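Local coordinates for protein TipC2 (PDB 6DHX) that probably acts as an immunity protein that recognises and neutralises an antibacterial toxin exported by the type VII secretion system, at residues A[96-99]-A[100-104]; A[132-136]-A[137-141]; A[147-151]-A[152-156]. All coordinates share one frame; numbering follows the deposited sequence.

Contact 1: residues A[96-99]-A[100-104]; sequences KEIG and PNVRV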
# COMPACT_ATOMS: atom_id res chain seq x y z
N LYS A 96 -6.10 7.10 -7.58
CA LYS A 96 -6.41 8.50 -7.84
C LYS A 96 -7.04 8.60 -9.21
O LYS A 96 -6.59 7.95 -10.17
CB LYS A 96 -5.13 9.35 -7.79
CG LYS A 96 -5.39 10.86 -7.77
CD LYS A 96 -4.08 11.63 -7.88
CE LYS A 96 -3.83 12.06 -9.32
NZ LYS A 96 -4.92 12.93 -9.85
N GLU A 97 -8.07 9.41 -9.33
CA GLU A 97 -8.63 9.62 -10.65
C GLU A 97 -7.64 10.47 -11.47
O GLU A 97 -7.08 11.44 -10.95
CB GLU A 97 -10.00 10.30 -10.55
CG GLU A 97 -10.74 10.29 -11.87
CD GLU A 97 -11.90 11.28 -11.92
OE1 GLU A 97 -11.94 12.19 -11.05
OE2 GLU A 97 -12.75 11.16 -12.83
N ILE A 98 -7.39 10.09 -12.72
CA ILE A 98 -6.51 10.86 -13.59
C ILE A 98 -7.20 11.38 -14.83
O ILE A 98 -6.67 12.29 -15.49
CB ILE A 98 -5.25 10.06 -13.98
CG1 ILE A 98 -5.61 8.86 -14.87
CG2 ILE A 98 -4.51 9.62 -12.72
CD1 ILE A 98 -4.39 8.19 -15.44
N GLY A 99 -8.37 10.86 -15.16
CA GLY A 99 -9.15 11.37 -16.26
C GLY A 99 -10.53 10.79 -16.15
O GLY A 99 -10.82 10.03 -15.22
N PRO A 100 -11.41 11.09 -17.11
CA PRO A 100 -12.79 10.59 -17.00
C PRO A 100 -12.80 9.07 -17.13
O PRO A 100 -12.30 8.52 -18.11
CB PRO A 100 -13.51 11.28 -18.16
CG PRO A 100 -12.45 11.52 -19.18
CD PRO A 100 -11.14 11.70 -18.42
N ASN A 101 -13.30 8.40 -16.10
CA ASN A 101 -13.40 6.93 -16.04
C ASN A 101 -12.04 6.24 -16.01
O ASN A 101 -11.92 5.08 -16.38
CB ASN A 101 -14.24 6.39 -17.20
CG ASN A 101 -15.61 7.03 -17.26
OD1 ASN A 101 -16.43 6.85 -16.35
ND2 ASN A 101 -15.88 7.77 -18.33
N VAL A 102 -10.99 6.91 -15.55
CA VAL A 102 -9.66 6.29 -15.51
C VAL A 102 -8.99 6.65 -14.20
O VAL A 102 -8.96 7.82 -13.83
CB VAL A 102 -8.78 6.72 -16.70
CG1 VAL A 102 -7.40 6.05 -16.60
CG2 VAL A 102 -9.45 6.38 -18.07
N ARG A 103 -8.46 5.64 -13.49
CA ARG A 103 -7.72 5.86 -12.25
C ARG A 103 -6.34 5.23 -12.37
O ARG A 103 -6.17 4.21 -13.04
CB ARG A 103 -8.44 5.24 -11.00
CG ARG A 103 -9.94 5.66 -10.89
CD ARG A 103 -10.48 5.26 -9.50
NE ARG A 103 -10.28 3.84 -9.16
CZ ARG A 103 -11.08 2.86 -9.58
NH1 ARG A 103 -12.12 3.14 -10.37
NH2 ARG A 103 -10.85 1.60 -9.22
N VAL A 104 -5.37 5.86 -11.75
CA VAL A 104 -4.07 5.25 -11.57
C VAL A 104 -4.04 4.57 -10.20
O VAL A 104 -4.67 5.02 -9.24
CB VAL A 104 -2.95 6.30 -11.70
CG1 VAL A 104 -2.98 7.27 -10.49
CG2 VAL A 104 -1.61 5.66 -11.85
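The hairpin of strands 89-99 and 102-111 closes here with a type II beta turn from Gly99 to Val102 and a classic beta bulge. Ile98 and Gly99 both face Val102, and Val102 O takes a bond from each. Ile98 N donates to Val102 O over 3.0 Å, almost straight at 169° and tilted from the carbonyl plane. Gly99 N reaches the same oxygen at 3.4 Å, a weak bond. The turn itself is closed by Val102 N, which donates to Gly99 O at 3.1 Å from well above the carbonyl plane. Asn101 takes the third turn position with a positive phi of 66°. Before the bulge the pairing is regular. Lys96 and Val104 form a hydrogen-bonded pair, bonded in both directions, and Val104 N lies 2.9 Å from Lys96 O. Glu97 and Arg103 follow as a non-hydrogen-bonded pair.

Ile98 carries the apolar part of the contact with two branches. Its CG1 holds the cramped place between backbone N and carbonyl carbon (chi1 67°) and crosses Val102 at a slant, 3.8 Å from Val102 CG1. Its CG2 meets Val104 CG1 at 3.6 Å, the two side chains lying about at right angles. Tyr147 and Ile149 also touch Ile98, while Leu125 and Tyr143 lie against Val102. Lys96 bends at chi3 and chi4, and its NZ donates to Glu97 O over 2.8 Å. The guanidinium of Arg103 makes salt bridges with Glu95 of the same hairpin and with Glu126 and Asp131. These three carboxylates probably offset the charge of this buried arginine and hold the guanidinium in place. One sound bond and one weak one on Val102 O define the bulge, and this oxygen, on a buried residue, accepts from two backbone N-H groups.

Contact 2: residues A[132-136]-A[137-141]; sequences KYIED and ETQVR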
# COMPACT_ATOMS: atom_id res chain seq x y z
N LYS A 132 -12.21 -2.40 -15.05
CA LYS A 132 -11.29 -3.29 -15.74
C LYS A 132 -9.87 -2.87 -15.38
O LYS A 132 -9.53 -1.69 -15.45
CB LYS A 132 -11.49 -3.22 -17.26
N TYR A 133 -9.04 -3.84 -14.99
CA TYR A 133 -7.70 -3.53 -14.50
C TYR A 133 -6.63 -3.77 -15.55
O TYR A 133 -6.65 -4.77 -16.27
CB TYR A 133 -7.43 -4.33 -13.23
CG TYR A 133 -8.14 -3.69 -12.07
CD1 TYR A 133 -7.78 -2.42 -11.63
CD2 TYR A 133 -9.22 -4.31 -11.45
CE1 TYR A 133 -8.45 -1.82 -10.57
CE2 TYR A 133 -9.88 -3.70 -10.39
CZ TYR A 133 -9.49 -2.46 -9.96
OH TYR A 133 -10.14 -1.84 -8.91
N ILE A 134 -5.70 -2.82 -15.66
CA ILE A 134 -4.65 -2.85 -16.67
C ILE A 134 -3.31 -2.74 -15.99
O ILE A 134 -3.08 -1.80 -15.21
CB ILE A 134 -4.84 -1.74 -17.72
CG1 ILE A 134 -6.21 -1.89 -18.38
CG2 ILE A 134 -3.70 -1.72 -18.74
CD1 ILE A 134 -6.44 -0.93 -19.52
N GLU A 135 -2.42 -3.72 -16.24
CA GLU A 135 -1.11 -3.78 -15.62
C GLU A 135 0.03 -3.89 -16.62
O GLU A 135 1.17 -3.61 -16.26
CB GLU A 135 -0.99 -4.96 -14.63
CG GLU A 135 -2.12 -5.96 -14.72
CD GLU A 135 -2.99 -5.98 -13.46
OE1 GLU A 135 -3.46 -7.06 -13.07
OE2 GLU A 135 -3.19 -4.90 -12.86
N ASP A 136 -0.24 -4.25 -17.87
CA ASP A 136 0.84 -4.33 -18.84
C ASP A 136 1.57 -3.00 -18.99
O ASP A 136 0.95 -1.96 -19.22
CB ASP A 136 0.27 -4.78 -20.20
CG ASP A 136 1.34 -4.82 -21.30
OD1 ASP A 136 1.52 -3.79 -21.99
OD2 ASP A 136 1.99 -5.87 -21.44
N GLU A 137 2.90 -3.03 -18.89
CA GLU A 137 3.66 -1.78 -18.82
C GLU A 137 3.37 -0.85 -19.99
O GLU A 137 3.21 0.37 -19.80
CB GLU A 137 5.16 -2.08 -18.77
CG GLU A 137 5.99 -0.83 -18.55
CD GLU A 137 7.33 -1.16 -17.91
OE1 GLU A 137 7.34 -1.73 -16.77
OE2 GLU A 137 8.36 -0.87 -18.55
N THR A 138 3.34 -1.38 -21.22
CA THR A 138 3.15 -0.49 -22.35
C THR A 138 1.79 0.21 -22.27
O THR A 138 1.66 1.40 -22.57
CB THR A 138 3.23 -1.25 -23.68
OG1 THR A 138 4.42 -2.05 -23.70
CG2 THR A 138 3.21 -0.23 -24.82
N GLN A 139 0.75 -0.55 -21.89
CA GLN A 139 -0.58 0.04 -21.79
C GLN A 139 -0.62 1.08 -20.67
O GLN A 139 -1.14 2.18 -20.85
CB GLN A 139 -1.61 -1.06 -21.53
CG GLN A 139 -1.95 -1.92 -22.80
CD GLN A 139 -3.14 -1.37 -23.55
OE1 GLN A 139 -4.13 -0.95 -22.92
NE2 GLN A 139 -3.07 -1.35 -24.88
N VAL A 140 -0.03 0.74 -19.52
CA VAL A 140 -0.04 1.68 -18.39
C VAL A 140 0.64 2.98 -18.79
O VAL A 140 0.10 4.08 -18.58
CB VAL A 140 0.64 1.06 -17.16
CG1 VAL A 140 0.85 2.17 -16.05
CG2 VAL A 140 -0.21 -0.08 -16.57
N ARG A 141 1.84 2.88 -19.38
CA ARG A 141 2.54 4.10 -19.78
C ARG A 141 1.77 4.90 -20.82
O ARG A 141 1.83 6.14 -20.80
CB ARG A 141 3.95 3.77 -20.29
CG ARG A 141 4.84 3.22 -19.17
CD ARG A 141 6.25 2.90 -19.68
NE ARG A 141 7.04 4.11 -19.94
CZ ARG A 141 8.32 4.11 -20.32
NH1 ARG A 141 8.98 2.97 -20.49
NH2 ARG A 141 8.96 5.27 -20.49
O HOH W 1 4.20 -4.60 -22.81
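Asp136 sets its CG opposite the backbone N (chi1 177°) and turns the carboxylate across its chain (chi2 -91°), which brings OD1 over the first turn of helix 137-146. Asp136 is the N-cap. OD1 accepts from Thr138 N at 3.1 Å and from Gln139 N at 3.3 Å. Both bonds are weak, and the first is strongly bent, at 121°. The other oxygen, OD2, receives a weak bond from a water 2.9 Å away. That water is also hydrogen-bonded to Thr138 OG1, at 2.7 Å, and so bridges the cap to the helix. The backbone bond is firmer: Val140 N donates to Asp136 O over 2.9 Å, nearly straight.

Ile134, at the end of strand 130-134, turns its CG2 branch against Gln139 CB, 3.5 Å away. Val140 CG2 sits 3.6 Å from Ile134 O. Ile123 and Leu125 of strand 116-127 also touch Ile134, so Ile134 joins that strand to the start of the helix. Glu137 OE1 is hydrogen-bonded to Gln191 NE2. A negative cap here would be favoured by the helix dipole, and it supplies acceptors to N-H groups that the first turn cannot pair internally.

Contact 3: residues A[147-151]-A[152-156]; sequences YGITA and KDLDA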
# COMPACT_ATOMS: atom_id res chain seq x y z
N TYR A 147 -2.59 11.37 -20.00
CA TYR A 147 -3.05 12.29 -18.99
C TYR A 147 -1.93 13.13 -18.38
O TYR A 147 -2.15 13.82 -17.38
CB TYR A 147 -3.82 11.51 -17.91
CG TYR A 147 -5.10 10.97 -18.50
CD1 TYR A 147 -6.13 11.83 -18.84
CD2 TYR A 147 -5.27 9.62 -18.74
CE1 TYR A 147 -7.29 11.36 -19.41
CE2 TYR A 147 -6.43 9.13 -19.34
CZ TYR A 147 -7.45 10.01 -19.64
OH TYR A 147 -8.62 9.57 -20.21
N GLY A 148 -0.74 13.12 -18.98
CA GLY A 148 0.36 13.96 -18.54
C GLY A 148 0.96 13.63 -17.18
O GLY A 148 1.39 14.53 -16.46
N ILE A 149 1.05 12.35 -16.83
CA ILE A 149 1.61 11.93 -15.56
C ILE A 149 3.04 11.45 -15.78
O ILE A 149 3.26 10.44 -16.45
CB ILE A 149 0.76 10.83 -14.94
CG1 ILE A 149 -0.67 11.34 -14.81
CG2 ILE A 149 1.35 10.40 -13.59
CD1 ILE A 149 -1.61 10.32 -14.33
N THR A 150 4.00 12.15 -15.19
CA THR A 150 5.41 11.82 -15.37
C THR A 150 5.91 10.94 -14.24
O THR A 150 5.25 10.77 -13.21
CB THR A 150 6.25 13.10 -15.41
OG1 THR A 150 6.17 13.75 -14.13
CG2 THR A 150 5.73 14.06 -16.52
N ALA A 151 7.12 10.39 -14.43
CA ALA A 151 7.74 9.68 -13.31
C ALA A 151 7.88 10.58 -12.09
O ALA A 151 7.72 10.13 -10.94
CB ALA A 151 9.10 9.13 -13.74
N LYS A 152 8.18 11.86 -12.30
CA LYS A 152 8.29 12.79 -11.18
C LYS A 152 6.94 12.97 -10.49
O LYS A 152 6.87 13.07 -9.26
CB LYS A 152 8.86 14.12 -11.67
CG LYS A 152 9.59 14.92 -10.63
CD LYS A 152 10.83 15.59 -11.23
CE LYS A 152 10.56 16.99 -11.66
NZ LYS A 152 11.76 17.59 -12.34
N ASP A 153 5.84 12.97 -11.27
CA ASP A 153 4.51 12.98 -10.66
C ASP A 153 4.26 11.71 -9.84
O ASP A 153 3.63 11.77 -8.77
CB ASP A 153 3.44 13.12 -11.74
CG ASP A 153 3.53 14.46 -12.48
OD1 ASP A 153 4.02 15.46 -11.90
OD2 ASP A 153 3.12 14.51 -13.65
N LEU A 154 4.67 10.54 -10.35
CA LEU A 154 4.48 9.31 -9.58
C LEU A 154 5.23 9.38 -8.25
O LEU A 154 4.71 8.97 -7.20
CB LEU A 154 4.94 8.10 -10.37
CG LEU A 154 4.14 7.85 -11.65
CD1 LEU A 154 4.74 6.70 -12.43
CD2 LEU A 154 2.67 7.61 -11.33
N ASP A 155 6.45 9.91 -8.28
CA ASP A 155 7.20 10.12 -7.04
C ASP A 155 6.45 11.04 -6.10
O ASP A 155 6.41 10.79 -4.89
CB ASP A 155 8.58 10.72 -7.33
CG ASP A 155 9.53 9.74 -8.01
OD1 ASP A 155 9.39 8.53 -7.81
OD2 ASP A 155 10.40 10.22 -8.78
N ALA A 156 5.87 12.11 -6.63
CA ALA A 156 5.19 13.04 -5.74
C ALA A 156 3.95 12.40 -5.10
O ALA A 156 3.69 12.63 -3.91
CB ALA A 156 4.82 14.32 -6.49
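Thr150 O accepts from Leu154 N over 2.9 Å, the first backbone bond of helix 151-173. Around it Thr150 and Asp153 form a capping box. Thr150 is the N-cap. Its OG1 stands between its own N and carbonyl carbon (chi1 65°) and accepts from Asp153 N at 3.0 Å. The return bond runs from Thr150 N to Asp153 OD2, also 3.0 Å and nearly straight at 173°. The N-H meets that oxygen from above the carboxylate plane. Asp153 places CG beside its own backbone N (chi1 -64°), which carries the carboxylate back across the helix start. The next backbone bond runs from Asp155 N to Ala151 O, 3.0 Å.

The cap begins just after helix 137-146 has ended. Gly148, with positive phi, is the C-prime residue of a Schellman motif, in which the N-H groups of Ile149 and Gly148 bond back to carbonyls of the last turn of helix 137-146. The N-cap Thr150 follows directly on Ile149, the last residue of that motif. Ile149 adds an apolar contact across this junction. Its CG2 touches Leu154 CD2 at 3.8 Å, the two side chains crossing about perpendicularly, and lies 3.9 Å from Asp153 CB. Leu154 is buried, with Trp192 and Ile106 also against it.

Ala151 and Asp155 turn toward the C-terminal tail. Ala151 is touched by Trp192 and Trp195, and Asp155 OD1 is hydrogen-bonded to Trp192 NE1. The capping box holds two backbone N-H groups, one before the helix and one in its first turn, with reciprocal side-chain bonds. The helix start would favour a charged Asp153 carboxylate, and its bond to Thr150 N ties the connecting loop to the helix.

The three contacts follow one another along the chain. Contact 1 is the turn of a hairpin in the sheet. Contact 2 leads from the last strand of the antiparallel run into helix 137-146, and contact 3 leads from that helix into helix 151-173. Contact 1 touches both others, each centre about 13 Å from its own. Toward contact 2, Arg103 NH2 packs 3.5 Å from Tyr133 OH. Toward contact 3 the packing is broader: Ile98 CG2 lies 3.4 Å from Ile149 CD1, and Tyr147 touches Gly99 and Pro100. Contacts 2 and 3 do not touch; their nearest atoms are about 6 Å apart. Both hold N-caps of successive helices.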